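Local coordinates for protein 5'-deoxynucleotidase (Archaeoglobus fulgidus, PDB 1YOY) that probably hydrolyses 2'-deoxyribonucleoside 5'-phosphates to deoxyribonucleosides and phosphate, as a metal-dependent, homodimeric enzyme of the HD-domain superfamily, at residues H17-L22 against H76-A81; F46-I51 against D124-E129; A66-T71 against K112-D117; E129-G134 against E160-L165. All coordinates share one frame; numbering follows the deposited sequence.

Contact 1. Residues H17-L22 against H76-A81; sequences HEVGSL and HDLHEA
The carboxylate of Glu18 is the flat group that meets the opposite segment: its OE2 stands 4.0 Å from the methyl CB of Ala81, while Arg82 (salt bridge) and Gln105 hold the same oxygen. Two further flat groups flank the contact. The ring of His17 turns to the second subunit, where it meets Phe132 and Glu136 of that chain. The ring of His76 donates from ND1 to OD1 of Asp77 (3.2 Å), coming from above the carboxylate plane, 64° out of it; Asp77 OD2 is hydrogen-bonded to Ser45 OG.

Between these groups the packing is apolar. Leu22 and Leu78 cross at about a right angle, and Leu22 CD1 and Leu78 CD2 are 3.3 Å apart, tighter than usual van der Waals contact. The other methyl of Leu22, CD2, lies 3.6 Å from N of Ala81. Val19 CG2 touches Leu78 CD2 from the preceding turn. With chi1 at 78°, Ser21 OG sits between its own N and carbonyl carbon; from there it bonds to Glu18 O (2.8 Å, in the carbonyl plane) and comes within 3.1 Å of Ala81 CB. Replacing Ser21 by alanine removes this hydroxyl, which would probably leave Glu18 O with just the backbone N of residue 21 and open a gap beside the Ala81 methyl.

The C-terminal part of helix 10-20 and the residues after it thus pack on the turn after helix 63-76. That turn starts with the His-Asp pair of an H...HD...D pattern; His44 and Asp126 converge on it without a bound metal, consistent with the metal site of HD-domain phosphohydrolases.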
loop_
_atom_site.group_PDB
_atom_site.type_symbol
_atom_site.label_atom_id
_atom_site.label_comp_id
_atom_site.label_asym_id
_atom_site.label_seq_id
_atom_site.Cartn_x
_atom_site.Cartn_y
_atom_site.Cartn_z
ATOM N N HIS A 17 -2.925 -8.275 11.778
ATOM C CA HIS A 17 -2.726 -7.251 12.843
ATOM C C HIS A 17 -1.318 -6.714 12.763
ATOM O O HIS A 17 -1.108 -5.502 12.886
ATOM C CB HIS A 17 -2.951 -7.816 14.241
ATOM C CG HIS A 17 -4.396 -7.952 14.595
ATOM N ND1 HIS A 17 -5.259 -6.881 14.604
ATOM C CD2 HIS A 17 -5.117 -9.026 14.985
ATOM C CE1 HIS A 17 -6.461 -7.295 14.982
ATOM N NE2 HIS A 17 -6.393 -8.588 15.243
ATOM N N GLU A 18 -0.344 -7.614 12.545
ATOM C CA GLU A 18 1.065 -7.257 12.484
ATOM C C GLU A 18 1.404 -6.295 11.304
ATOM O O GLU A 18 2.147 -5.335 11.465
ATOM C CB GLU A 18 1.956 -8.511 12.444
ATOM C CG GLU A 18 3.460 -8.177 12.316
ATOM C CD GLU A 18 4.398 -9.365 12.442
ATOM O OE1 GLU A 18 3.950 -10.477 12.830
ATOM O OE2 GLU A 18 5.626 -9.156 12.183
ATOM N N VAL A 19 0.824 -6.576 10.133
ATOM C CA VAL A 19 0.902 -5.708 8.950
ATOM C C VAL A 19 0.399 -4.286 9.273
ATOM O O VAL A 19 0.982 -3.286 8.775
ATOM C CB VAL A 19 0.093 -6.344 7.761
ATOM C CG1 VAL A 19 -0.091 -5.372 6.601
ATOM C CG2 VAL A 19 0.820 -7.621 7.277
ATOM N N GLY A 20 -0.609 -4.189 10.146
ATOM C CA GLY A 20 -1.167 -2.869 10.556
ATOM C C GLY A 20 -0.137 -2.036 11.328
ATOM O O GLY A 20 -0.238 -0.790 11.360
ATOM N N SER A 21 0.839 -2.691 11.963
ATOM C CA SER A 21 1.912 -1.953 12.732
ATOM C C SER A 21 2.782 -1.117 11.787
ATOM O O SER A 21 3.414 -0.157 12.223
ATOM C CB SER A 21 2.857 -2.875 13.571
ATOM O OG SER A 21 3.830 -3.498 12.738
ATOM N N LEU A 22 2.837 -1.461 10.509
ATOM C CA LEU A 22 3.548 -0.573 9.563
ATOM C C LEU A 22 2.848 0.764 9.335
ATOM O O LEU A 22 3.481 1.692 8.875
ATOM C CB LEU A 22 3.828 -1.290 8.233
ATOM C CG LEU A 22 4.696 -2.526 8.507
ATOM C CD1 LEU A 22 4.664 -3.412 7.319
ATOM C CD2 LEU A 22 6.142 -2.092 8.838
ATOM N N HIS A 76 7.901 -6.048 0.566
ATOM C CA HIS A 76 9.334 -5.804 0.708
ATOM C C HIS A 76 9.726 -5.242 2.082
ATOM O O HIS A 76 10.768 -5.603 2.630
ATOM C CB HIS A 76 9.838 -4.875 -0.388
ATOM C CG HIS A 76 11.303 -4.600 -0.279
ATOM N ND1 HIS A 76 11.808 -3.477 0.343
ATOM C CD2 HIS A 76 12.370 -5.336 -0.664
ATOM C CE1 HIS A 76 13.128 -3.522 0.317
ATOM N NE2 HIS A 76 13.493 -4.634 -0.297
ATOM N N ASP A 77 8.883 -4.381 2.644
ATOM C CA ASP A 77 9.201 -3.752 3.929
ATOM C C ASP A 77 8.462 -4.332 5.125
ATOM O O ASP A 77 8.544 -3.768 6.205
ATOM C CB ASP A 77 8.868 -2.264 3.880
ATOM C CG ASP A 77 9.727 -1.504 2.893
ATOM O OD1 ASP A 77 10.981 -1.687 2.889
ATOM O OD2 ASP A 77 9.119 -0.757 2.099
ATOM N N LEU A 78 7.720 -5.424 4.942
ATOM C CA LEU A 78 6.953 -6.022 6.047
ATOM C C LEU A 78 7.836 -6.372 7.266
ATOM O O LEU A 78 7.406 -6.221 8.434
ATOM C CB LEU A 78 6.216 -7.264 5.575
ATOM C CG LEU A 78 5.024 -7.012 4.656
ATOM C CD1 LEU A 78 4.268 -8.287 4.430
ATOM C CD2 LEU A 78 4.055 -5.901 5.170
ATOM N N HIS A 79 9.066 -6.819 7.012
ATOM C CA HIS A 79 10.012 -7.130 8.110
ATOM C C HIS A 79 10.278 -5.970 9.098
ATOM O O HIS A 79 10.599 -6.197 10.276
ATOM C CB HIS A 79 11.325 -7.679 7.525
ATOM C CG HIS A 79 12.069 -6.673 6.714
ATOM N ND1 HIS A 79 11.844 -6.496 5.369
ATOM C CD2 HIS A 79 12.956 -5.714 7.080
ATOM C CE1 HIS A 79 12.593 -5.498 4.927
ATOM N NE2 HIS A 79 13.281 -5.012 5.945
ATOM N N GLU A 80 10.124 -4.736 8.644
ATOM C CA GLU A 80 10.335 -3.578 9.514
ATOM C C GLU A 80 9.320 -3.434 10.668
ATOM O O GLU A 80 9.452 -2.518 11.490
ATOM C CB GLU A 80 10.408 -2.280 8.692
ATOM C CG GLU A 80 11.639 -2.219 7.812
ATOM C CD GLU A 80 11.723 -0.942 6.992
ATOM O OE1 GLU A 80 10.942 0.002 7.240
ATOM O OE2 GLU A 80 12.585 -0.885 6.081
ATOM N N ALA A 81 8.308 -4.305 10.714
ATOM C CA ALA A 81 7.398 -4.379 11.870
ATOM C C ALA A 81 8.122 -4.994 13.070
ATOM O O ALA A 81 7.799 -4.697 14.226
ATOM C CB ALA A 81 6.143 -5.208 11.544
#

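Contact 2. Residues F46-I51 against D124-E129; sequences FRAAII and DADKLE
Helices 46-51 and 124-129 cross with 8.2 Å between their axes and 123° between their directions, the CA atoms of Ala48 and Ala125 approaching to 5.2 Å. They form part of the all-helical core of an HD-type domain, and Asp126 is probably the last member of an H...HD...D pattern. Small residues make the close crossing possible: the methyl CB of Ala125 lies 3.3 Å from the carbonyl oxygen of Ala48, and the methyl of Ala48 meets Asp126 OD1.

One turn further on, Ile51 fills the angle between the helices with both branches. Its CG2 lies against Ala125 and touches Leu128 CD1 at 3.8 Å, whereas CD1 rests on the backbone at CA of Glu129 (3.7 Å). Behind Leu128 stand Ile161 and Tyr162 of helix 156-168.

The polar part lies one turn before Ile51, at Arg47. A chi1 of -151° lays CG of Glu129 beside N of Ala48, and the bend at chi2 then turns the carboxylate to Arg47. The two side chains cross at about a right angle, with the guanidinium and carboxylate planes 44° apart. OE1 of Glu129 accepts from ND1 of His44; OE2 is also bridged by Lys23 of the second subunit. Arg47 gives NH2 to Glu136 and NH1 to the carbonyl of Ile16 of the second subunit, tying this buried pair to the dimer interface.

The grip is side-on and converges on one oxygen: Arg47 NE bonds to the anti lone pair of Glu129 OE2 (2.7 Å), and Arg47 NH2 reaches that same OE2 at 3.0 Å from above the carboxylate plane.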
loop_
_atom_site.group_PDB
_atom_site.type_symbol
_atom_site.label_atom_id
_atom_site.label_comp_id
_atom_site.label_asym_id
_atom_site.label_seq_id
_atom_site.Cartn_x
_atom_site.Cartn_y
_atom_site.Cartn_z
ATOM N N PHE A 46 2.883 1.443 -0.007
ATOM C CA PHE A 46 1.727 1.815 -0.872
ATOM C C PHE A 46 2.156 2.453 -2.194
ATOM O O PHE A 46 1.846 1.958 -3.289
ATOM C CB PHE A 46 0.720 2.744 -0.099
ATOM C CG PHE A 46 -0.343 3.360 -0.970
ATOM C CD1 PHE A 46 -1.433 2.612 -1.426
ATOM C CD2 PHE A 46 -0.293 4.718 -1.300
ATOM C CE1 PHE A 46 -2.396 3.200 -2.274
ATOM C CE2 PHE A 46 -1.273 5.281 -2.124
ATOM C CZ PHE A 46 -2.306 4.522 -2.609
ATOM N N ARG A 47 2.853 3.587 -2.108
ATOM C CA ARG A 47 3.198 4.273 -3.331
ATOM C C ARG A 47 4.331 3.617 -4.106
ATOM O O ARG A 47 4.319 3.675 -5.348
ATOM C CB ARG A 47 3.542 5.726 -3.102
ATOM C CG ARG A 47 3.852 6.459 -4.468
ATOM C CD ARG A 47 3.670 7.996 -4.353
ATOM N NE ARG A 47 4.674 8.569 -3.443
ATOM C CZ ARG A 47 4.925 9.875 -3.374
ATOM N NH1 ARG A 47 4.246 10.661 -4.162
ATOM N NH2 ARG A 47 5.817 10.395 -2.487
ATOM N N ALA A 48 5.239 2.951 -3.389
ATOM C CA ALA A 48 6.337 2.226 -4.050
ATOM C C ALA A 48 5.729 1.083 -4.890
ATOM O O ALA A 48 6.242 0.777 -5.963
ATOM C CB ALA A 48 7.364 1.688 -3.022
ATOM N N ALA A 49 4.631 0.484 -4.406
ATOM C CA ALA A 49 3.970 -0.649 -5.126
ATOM C C ALA A 49 3.347 -0.165 -6.443
ATOM O O ALA A 49 3.486 -0.786 -7.498
ATOM C CB ALA A 49 2.908 -1.291 -4.241
ATOM N N ILE A 50 2.650 0.965 -6.378
ATOM C CA ILE A 50 2.091 1.579 -7.528
ATOM C C ILE A 50 3.252 2.019 -8.500
ATOM O O ILE A 50 3.135 1.821 -9.716
ATOM C CB ILE A 50 1.201 2.709 -7.056
ATOM C CG1 ILE A 50 -0.084 2.115 -6.430
ATOM C CG2 ILE A 50 0.867 3.689 -8.203
ATOM C CD1 ILE A 50 -0.794 3.085 -5.575
ATOM N N ILE A 51 4.362 2.556 -7.980
ATOM C CA ILE A 51 5.487 2.950 -8.882
ATOM C C ILE A 51 6.045 1.682 -9.520
ATOM O O ILE A 51 6.385 1.729 -10.685
ATOM C CB ILE A 51 6.627 3.779 -8.195
ATOM C CG1 ILE A 51 6.116 5.227 -7.861
ATOM C CG2 ILE A 51 7.933 3.757 -9.065
ATOM C CD1 ILE A 51 6.928 5.946 -6.758
ATOM N N ASP A 124 14.154 -0.339 -7.648
ATOM C CA ASP A 124 14.029 0.982 -8.266
ATOM C C ASP A 124 12.799 1.779 -7.760
ATOM O O ASP A 124 12.854 3.012 -7.617
ATOM C CB ASP A 124 13.908 0.834 -9.785
ATOM C CG ASP A 124 15.289 0.835 -10.530
ATOM O OD1 ASP A 124 16.393 0.899 -9.929
ATOM O OD2 ASP A 124 15.217 0.752 -11.761
ATOM N N ALA A 125 11.680 1.079 -7.561
ATOM C CA ALA A 125 10.451 1.764 -7.141
ATOM C C ALA A 125 10.610 2.325 -5.718
ATOM O O ALA A 125 10.117 3.413 -5.424
ATOM C CB ALA A 125 9.291 0.790 -7.144
ATOM N N ASP A 126 11.237 1.551 -4.834
ATOM C CA ASP A 126 11.573 2.032 -3.476
ATOM C C ASP A 126 12.423 3.322 -3.466
ATOM O O ASP A 126 12.123 4.275 -2.720
ATOM C CB ASP A 126 12.256 0.930 -2.662
ATOM C CG ASP A 126 11.267 -0.151 -2.182
ATOM O OD1 ASP A 126 10.050 0.132 -1.985
ATOM O OD2 ASP A 126 11.719 -1.284 -1.961
ATOM N N LYS A 127 13.439 3.381 -4.319
ATOM C CA LYS A 127 14.270 4.581 -4.465
ATOM C C LYS A 127 13.541 5.800 -5.053
ATOM O O LYS A 127 13.705 6.949 -4.582
ATOM C CB LYS A 127 15.526 4.255 -5.285
ATOM C CG LYS A 127 16.486 3.397 -4.511
ATOM C CD LYS A 127 17.502 2.860 -5.502
ATOM C CE LYS A 127 18.477 1.942 -4.853
ATOM N NZ LYS A 127 19.819 2.095 -5.548
ATOM N N LEU A 128 12.736 5.538 -6.080
ATOM C CA LEU A 128 11.963 6.572 -6.733
ATOM C C LEU A 128 10.909 7.104 -5.745
ATOM O O LEU A 128 10.624 8.297 -5.778
ATOM C CB LEU A 128 11.233 6.032 -7.982
ATOM C CG LEU A 128 11.846 6.263 -9.373
ATOM C CD1 LEU A 128 10.839 5.782 -10.486
ATOM C CD2 LEU A 128 12.211 7.769 -9.548
ATOM N N GLU A 129 10.268 6.211 -4.955
ATOM C CA GLU A 129 9.276 6.660 -3.964
ATOM C C GLU A 129 9.949 7.677 -3.011
ATOM O O GLU A 129 9.434 8.773 -2.798
ATOM C CB GLU A 129 8.628 5.469 -3.191
ATOM C CG GLU A 129 7.197 5.750 -2.715
ATOM C CD GLU A 129 7.186 6.719 -1.536
ATOM O OE1 GLU A 129 8.088 6.569 -0.653
ATOM O OE2 GLU A 129 6.282 7.611 -1.486
#

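Contact 3. Residues A66-T71 against K112-D117; sequences ACKAAT and KPDFSD
Asp114 is the first residue along 112-117 to meet the helix 66-71. Its carbonyl oxygen faces NZ of Lys68, but the modelled 2.3 Å between Asp114 O and Lys68 NZ is too short to trust in detail. Its side chain instead folds the loop: OD1 accepts from the backbone N of Ser116 (3.2 Å), an Asx turn, and takes the Ser116 hydroxyl as well, on its syn lone pair.

Phe115 comes next and brings its ring to the helix. Lys68 CG lies in the ring plane at the edge, 3.8 Å from CD1, and Thr71 CG2 approaches CZ obliquely at 4.1 Å; CB of Pro113 lies over one face, toward its rim. Cutting Phe115 back to alanine takes this ring away and would probably leave Thr71 CG2 and the aliphatic part of Lys68 without their apolar cover.

Asp117 closes the segment. OD1 is met by Lys68 NZ at 3.0 Å on the syn side, 21° out of the carboxylate plane, in a salt bridge; OD2 has a second cation, Lys65. Lys68 reaches this end because CG stands anti to its backbone N (chi1 -172°), carrying the chain out across the edge of Phe115.

The loop therefore drapes over the outer side of helix 63-76 just before helix 119-138 begins, while Ala66 and Cys67 pack inward on helix 41-58 and Thr71 meets Cys67 of the second subunit.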
loop_
_atom_site.group_PDB
_atom_site.type_symbol
_atom_site.label_atom_id
_atom_site.label_comp_id
_atom_site.label_asym_id
_atom_site.label_seq_id
_atom_site.Cartn_x
_atom_site.Cartn_y
_atom_site.Cartn_z
ATOM N N ALA A 66 3.359 -6.868 -13.916
ATOM C CA ALA A 66 3.354 -5.558 -13.282
ATOM C C ALA A 66 2.637 -5.676 -11.900
ATOM O O ALA A 66 3.061 -5.054 -10.949
ATOM C CB ALA A 66 2.649 -4.535 -14.166
ATOM N N CYS A 67 1.597 -6.505 -11.812
ATOM C CA CYS A 67 0.899 -6.759 -10.555
ATOM C C CYS A 67 1.779 -7.506 -9.580
ATOM O O CYS A 67 1.748 -7.271 -8.372
ATOM C CB CYS A 67 -0.372 -7.553 -10.812
ATOM S SG CYS A 67 -1.683 -6.607 -11.668
ATOM N N LYS A 68 2.576 -8.427 -10.107
ATOM C CA LYS A 68 3.550 -9.119 -9.271
ATOM C C LYS A 68 4.615 -8.196 -8.689
ATOM O O LYS A 68 4.989 -8.341 -7.513
ATOM C CB LYS A 68 4.159 -10.308 -10.056
ATOM C CG LYS A 68 5.036 -11.203 -9.203
ATOM C CD LYS A 68 5.865 -12.131 -10.103
ATOM C CE LYS A 68 5.912 -13.545 -9.572
ATOM N NZ LYS A 68 7.162 -14.180 -10.107
ATOM N N ALA A 69 5.091 -7.245 -9.498
ATOM C CA ALA A 69 6.015 -6.197 -9.037
ATOM C C ALA A 69 5.397 -5.336 -7.949
ATOM O O ALA A 69 6.058 -5.031 -6.951
ATOM C CB ALA A 69 6.455 -5.315 -10.211
ATOM N N ALA A 70 4.153 -4.897 -8.155
ATOM C CA ALA A 70 3.411 -4.218 -7.090
ATOM C C ALA A 70 3.398 -4.975 -5.780
ATOM O O ALA A 70 3.688 -4.418 -4.744
ATOM C CB ALA A 70 1.957 -3.878 -7.522
ATOM N N THR A 71 3.030 -6.239 -5.843
ATOM C CA THR A 71 2.848 -7.071 -4.650
ATOM C C THR A 71 4.159 -7.315 -3.942
ATOM O O THR A 71 4.250 -7.209 -2.696
ATOM C CB THR A 71 2.204 -8.450 -5.033
ATOM O OG1 THR A 71 0.967 -8.210 -5.712
ATOM C CG2 THR A 71 1.853 -9.233 -3.773
ATOM N N LYS A 112 5.824 -19.219 -0.018
ATOM C CA LYS A 112 7.116 -18.986 -0.633
ATOM C C LYS A 112 7.030 -18.358 -2.029
ATOM O O LYS A 112 7.677 -18.828 -2.947
ATOM C CB LYS A 112 7.879 -20.303 -0.715
ATOM C CG LYS A 112 9.336 -20.234 -0.311
ATOM C CD LYS A 112 10.009 -21.587 -0.457
ATOM C CE LYS A 112 11.384 -21.573 0.184
ATOM N NZ LYS A 112 11.886 -22.933 0.514
ATOM N N PRO A 113 6.240 -17.306 -2.195
ATOM C CA PRO A 113 5.999 -16.766 -3.533
ATOM C C PRO A 113 7.281 -16.316 -4.222
ATOM O O PRO A 113 8.182 -15.796 -3.583
ATOM C CB PRO A 113 5.086 -15.576 -3.270
ATOM C CG PRO A 113 5.404 -15.154 -1.936
ATOM C CD PRO A 113 5.842 -16.351 -1.156
ATOM N N ASP A 114 7.342 -16.532 -5.528
ATOM C CA ASP A 114 8.556 -16.284 -6.303
ATOM C C ASP A 114 8.513 -14.877 -6.883
ATOM O O ASP A 114 7.849 -14.654 -7.919
ATOM C CB ASP A 114 8.674 -17.308 -7.439
ATOM C CG ASP A 114 9.875 -17.034 -8.356
ATOM O OD1 ASP A 114 10.798 -16.309 -7.895
ATOM O OD2 ASP A 114 9.865 -17.493 -9.539
ATOM N N PHE A 115 9.196 -13.948 -6.219
ATOM C CA PHE A 115 9.338 -12.571 -6.688
ATOM C C PHE A 115 10.684 -12.223 -7.324
ATOM O O PHE A 115 10.953 -11.042 -7.597
ATOM C CB PHE A 115 9.124 -11.559 -5.551
ATOM C CG PHE A 115 7.740 -11.577 -4.963
ATOM C CD1 PHE A 115 6.615 -11.628 -5.788
ATOM C CD2 PHE A 115 7.573 -11.511 -3.582
ATOM C CE1 PHE A 115 5.319 -11.639 -5.256
ATOM C CE2 PHE A 115 6.280 -11.496 -3.033
ATOM C CZ PHE A 115 5.161 -11.578 -3.872
ATOM N N SER A 116 11.542 -13.217 -7.551
ATOM C CA SER A 116 12.928 -12.908 -7.942
ATOM C C SER A 116 12.984 -12.100 -9.223
ATOM O O SER A 116 13.830 -11.210 -9.388
ATOM C CB SER A 116 13.739 -14.188 -8.122
ATOM O OG SER A 116 13.084 -15.033 -9.065
ATOM N N ASP A 117 12.082 -12.392 -10.141
ATOM C CA ASP A 117 12.141 -11.736 -11.427
ATOM C C ASP A 117 11.493 -10.357 -11.503
ATOM O O ASP A 117 11.461 -9.805 -12.597
ATOM C CB ASP A 117 11.559 -12.645 -12.512
ATOM C CG ASP A 117 10.060 -12.918 -12.323
ATOM O OD1 ASP A 117 9.476 -12.721 -11.235
ATOM O OD2 ASP A 117 9.470 -13.424 -13.273
#

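Contact 4. Residues E129-G134 against E160-L165; sequences ELAFQG and EIYRVL
The last two helices of this all-helical, HD-type subunit, 119-138 and 156-168, meet where Ala131 and Phe132 pack on Ile161, Tyr162 and Leu165. The segments run side by side in the same direction, 6° apart, with axes 10.8 Å from each other. Side chains bridge that separation; even the nearest CA atoms, those of Phe132 and Leu165, are 7.3 Å apart.

Leu165 is the central piece. Its CG is anti to the backbone N (chi1 168°), which carries the two methyls across to the other helix. CD1 sits over the centre of one face of the Phe132 ring, 3.7 Å from the centroid and 13° off the normal, a CH-pi contact. CD2 meets CB of Ala131 at 3.7 Å and also touches the CD1 side of the Phe132 ring. Ile161, one turn earlier, reaches the same ring differently: its CG2 lies in the ring plane, at the edge, 3.9 Å from Phe132 CE1. The phenyl group is thus held on a face and on a rim by two residues of one helix. On the far side of Leu165, the Tyr162 ring takes the methyl of Ala131 at its edge, CE1 to CB 4.0 Å, while OH bonds to the carbonyl of Ala148.

Phe132 also packs on Ile16 of the second subunit, and Leu165 on His17 of that subunit, placing the contact against the dimer interface. No hydrogen bond or salt bridge joins the two segments: the helices are held by methyls fitted to aromatic rings and to each other, so their alignment probably depends on shape more than on charge.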
loop_
_atom_site.group_PDB
_atom_site.type_symbol
_atom_site.label_atom_id
_atom_site.label_comp_id
_atom_site.label_asym_id
_atom_site.label_seq_id
_atom_site.Cartn_x
_atom_site.Cartn_y
_atom_site.Cartn_z
ATOM N N GLU A 129 10.268 6.211 -4.955
ATOM C CA GLU A 129 9.276 6.660 -3.964
ATOM C C GLU A 129 9.949 7.677 -3.011
ATOM O O GLU A 129 9.434 8.773 -2.798
ATOM C CB GLU A 129 8.628 5.469 -3.191
ATOM C CG GLU A 129 7.197 5.750 -2.715
ATOM C CD GLU A 129 7.186 6.719 -1.536
ATOM O OE1 GLU A 129 8.088 6.569 -0.653
ATOM O OE2 GLU A 129 6.282 7.611 -1.486
ATOM N N LEU A 130 11.082 7.278 -2.455
ATOM C CA LEU A 130 11.963 8.177 -1.707
ATOM C C LEU A 130 12.219 9.527 -2.369
ATOM O O LEU A 130 12.128 10.565 -1.725
ATOM C CB LEU A 130 13.322 7.494 -1.431
ATOM C CG LEU A 130 14.298 8.262 -0.498
ATOM C CD1 LEU A 130 13.637 8.695 0.837
ATOM C CD2 LEU A 130 15.558 7.384 -0.210
ATOM N N ALA A 131 12.605 9.511 -3.637
ATOM C CA ALA A 131 12.863 10.741 -4.343
ATOM C C ALA A 131 11.607 11.604 -4.522
ATOM O O ALA A 131 11.662 12.820 -4.307
ATOM C CB ALA A 131 13.583 10.467 -5.694
ATOM N N PHE A 132 10.463 10.997 -4.837
ATOM C CA PHE A 132 9.195 11.715 -4.866
ATOM C C PHE A 132 8.884 12.439 -3.560
ATOM O O PHE A 132 8.588 13.637 -3.556
ATOM C CB PHE A 132 8.051 10.789 -5.320
ATOM C CG PHE A 132 7.865 10.773 -6.862
ATOM C CD1 PHE A 132 8.646 9.940 -7.637
ATOM C CD2 PHE A 132 6.909 11.594 -7.486
ATOM C CE1 PHE A 132 8.515 9.897 -9.042
ATOM C CE2 PHE A 132 6.746 11.589 -8.911
ATOM C CZ PHE A 132 7.563 10.743 -9.699
ATOM N N GLN A 133 9.038 11.707 -2.464
ATOM C CA GLN A 133 8.763 12.183 -1.126
ATOM C C GLN A 133 9.758 13.289 -0.730
ATOM O O GLN A 133 9.354 14.256 -0.041
ATOM C CB GLN A 133 8.804 11.006 -0.141
ATOM C CG GLN A 133 8.276 11.404 1.315
ATOM C CD GLN A 133 6.845 11.970 1.280
ATOM O OE1 GLN A 133 6.644 13.198 1.382
ATOM N NE2 GLN A 133 5.862 11.098 1.071
ATOM N N GLY A 134 11.022 13.146 -1.133
ATOM C CA GLY A 134 12.077 14.169 -0.897
ATOM C C GLY A 134 11.706 15.499 -1.589
ATOM O O GLY A 134 11.732 16.554 -0.968
ATOM N N GLU A 160 14.156 7.454 -16.585
ATOM C CA GLU A 160 13.282 8.425 -17.263
ATOM C C GLU A 160 12.285 9.114 -16.322
ATOM O O GLU A 160 12.032 10.295 -16.480
ATOM C CB GLU A 160 12.462 7.776 -18.387
ATOM C CG GLU A 160 13.235 7.557 -19.655
ATOM C CD GLU A 160 12.367 7.782 -20.912
ATOM O OE1 GLU A 160 12.901 8.476 -21.840
ATOM O OE2 GLU A 160 11.184 7.268 -20.987
ATOM N N ILE A 161 11.655 8.356 -15.415
ATOM C CA ILE A 161 10.722 9.005 -14.499
ATOM C C ILE A 161 11.485 9.970 -13.601
ATOM O O ILE A 161 11.045 11.095 -13.398
ATOM C CB ILE A 161 9.829 7.991 -13.682
ATOM C CG1 ILE A 161 8.874 7.256 -14.633
ATOM C CG2 ILE A 161 8.964 8.767 -12.696
ATOM C CD1 ILE A 161 8.144 6.040 -14.064
ATOM N N TYR A 162 12.652 9.532 -13.123
ATOM C CA TYR A 162 13.516 10.305 -12.224
ATOM C C TYR A 162 13.944 11.637 -12.835
ATOM O O TYR A 162 13.842 12.693 -12.195
ATOM C CB TYR A 162 14.749 9.487 -11.846
ATOM C CG TYR A 162 15.685 10.195 -10.892
ATOM C CD1 TYR A 162 15.265 10.531 -9.604
ATOM C CD2 TYR A 162 17.007 10.517 -11.269
ATOM C CE1 TYR A 162 16.108 11.159 -8.691
ATOM C CE2 TYR A 162 17.881 11.182 -10.354
ATOM C CZ TYR A 162 17.411 11.496 -9.069
ATOM O OH TYR A 162 18.238 12.140 -8.167
ATOM N N ARG A 163 14.308 11.590 -14.108
ATOM C CA ARG A 163 14.705 12.791 -14.830
ATOM C C ARG A 163 13.617 13.872 -14.884
ATOM O O ARG A 163 13.878 15.068 -14.594
ATOM C CB ARG A 163 15.158 12.413 -16.237
ATOM C CG ARG A 163 15.697 13.595 -16.995
ATOM C CD ARG A 163 16.020 13.263 -18.453
ATOM N NE ARG A 163 16.457 14.476 -19.157
ATOM C CZ ARG A 163 16.589 14.602 -20.484
ATOM N NH1 ARG A 163 16.311 13.596 -21.302
ATOM N NH2 ARG A 163 17.005 15.766 -20.987
ATOM N N VAL A 164 12.404 13.449 -15.224
ATOM C CA VAL A 164 11.290 14.312 -15.322
ATOM C C VAL A 164 10.949 14.847 -13.918
ATOM O O VAL A 164 10.631 16.019 -13.773
ATOM C CB VAL A 164 10.050 13.623 -16.007
ATOM C CG1 VAL A 164 8.811 14.554 -16.044
ATOM C CG2 VAL A 164 10.402 13.206 -17.460
ATOM N N LEU A 165 11.000 13.979 -12.904
ATOM C CA LEU A 165 10.697 14.373 -11.513
ATOM C C LEU A 165 11.596 15.519 -11.065
ATOM O O LEU A 165 11.127 16.508 -10.466
ATOM C CB LEU A 165 10.908 13.188 -10.571
ATOM C CG LEU A 165 10.925 13.490 -9.052
ATOM C CD1 LEU A 165 9.580 13.936 -8.523
ATOM C CD2 LEU A 165 11.556 12.357 -8.192
#

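Overall arrangement
Contacts 1, 2 and 4 are buried, whereas contact 3 lies at the surface, and their chemistry follows. Contact 2, its centre about 4 Å from that of the chain, combines close alanine packing with a buried salt bridge; contact 4, on the same helix 119-138 and sharing Glu129, is wholly apolar. Contact 3 relies on a lysine-aspartate salt bridge and one aromatic edge. Contact 1 is mainly aliphatic, and lies opposite contact 4 across the chain's centre, their own centres about 25 Å apart. Contacts 1 and 2 meet where His76 ND1 approaches Asp126 OD2 (3.2 Å), at the putative metal site. All four touch the second subunit.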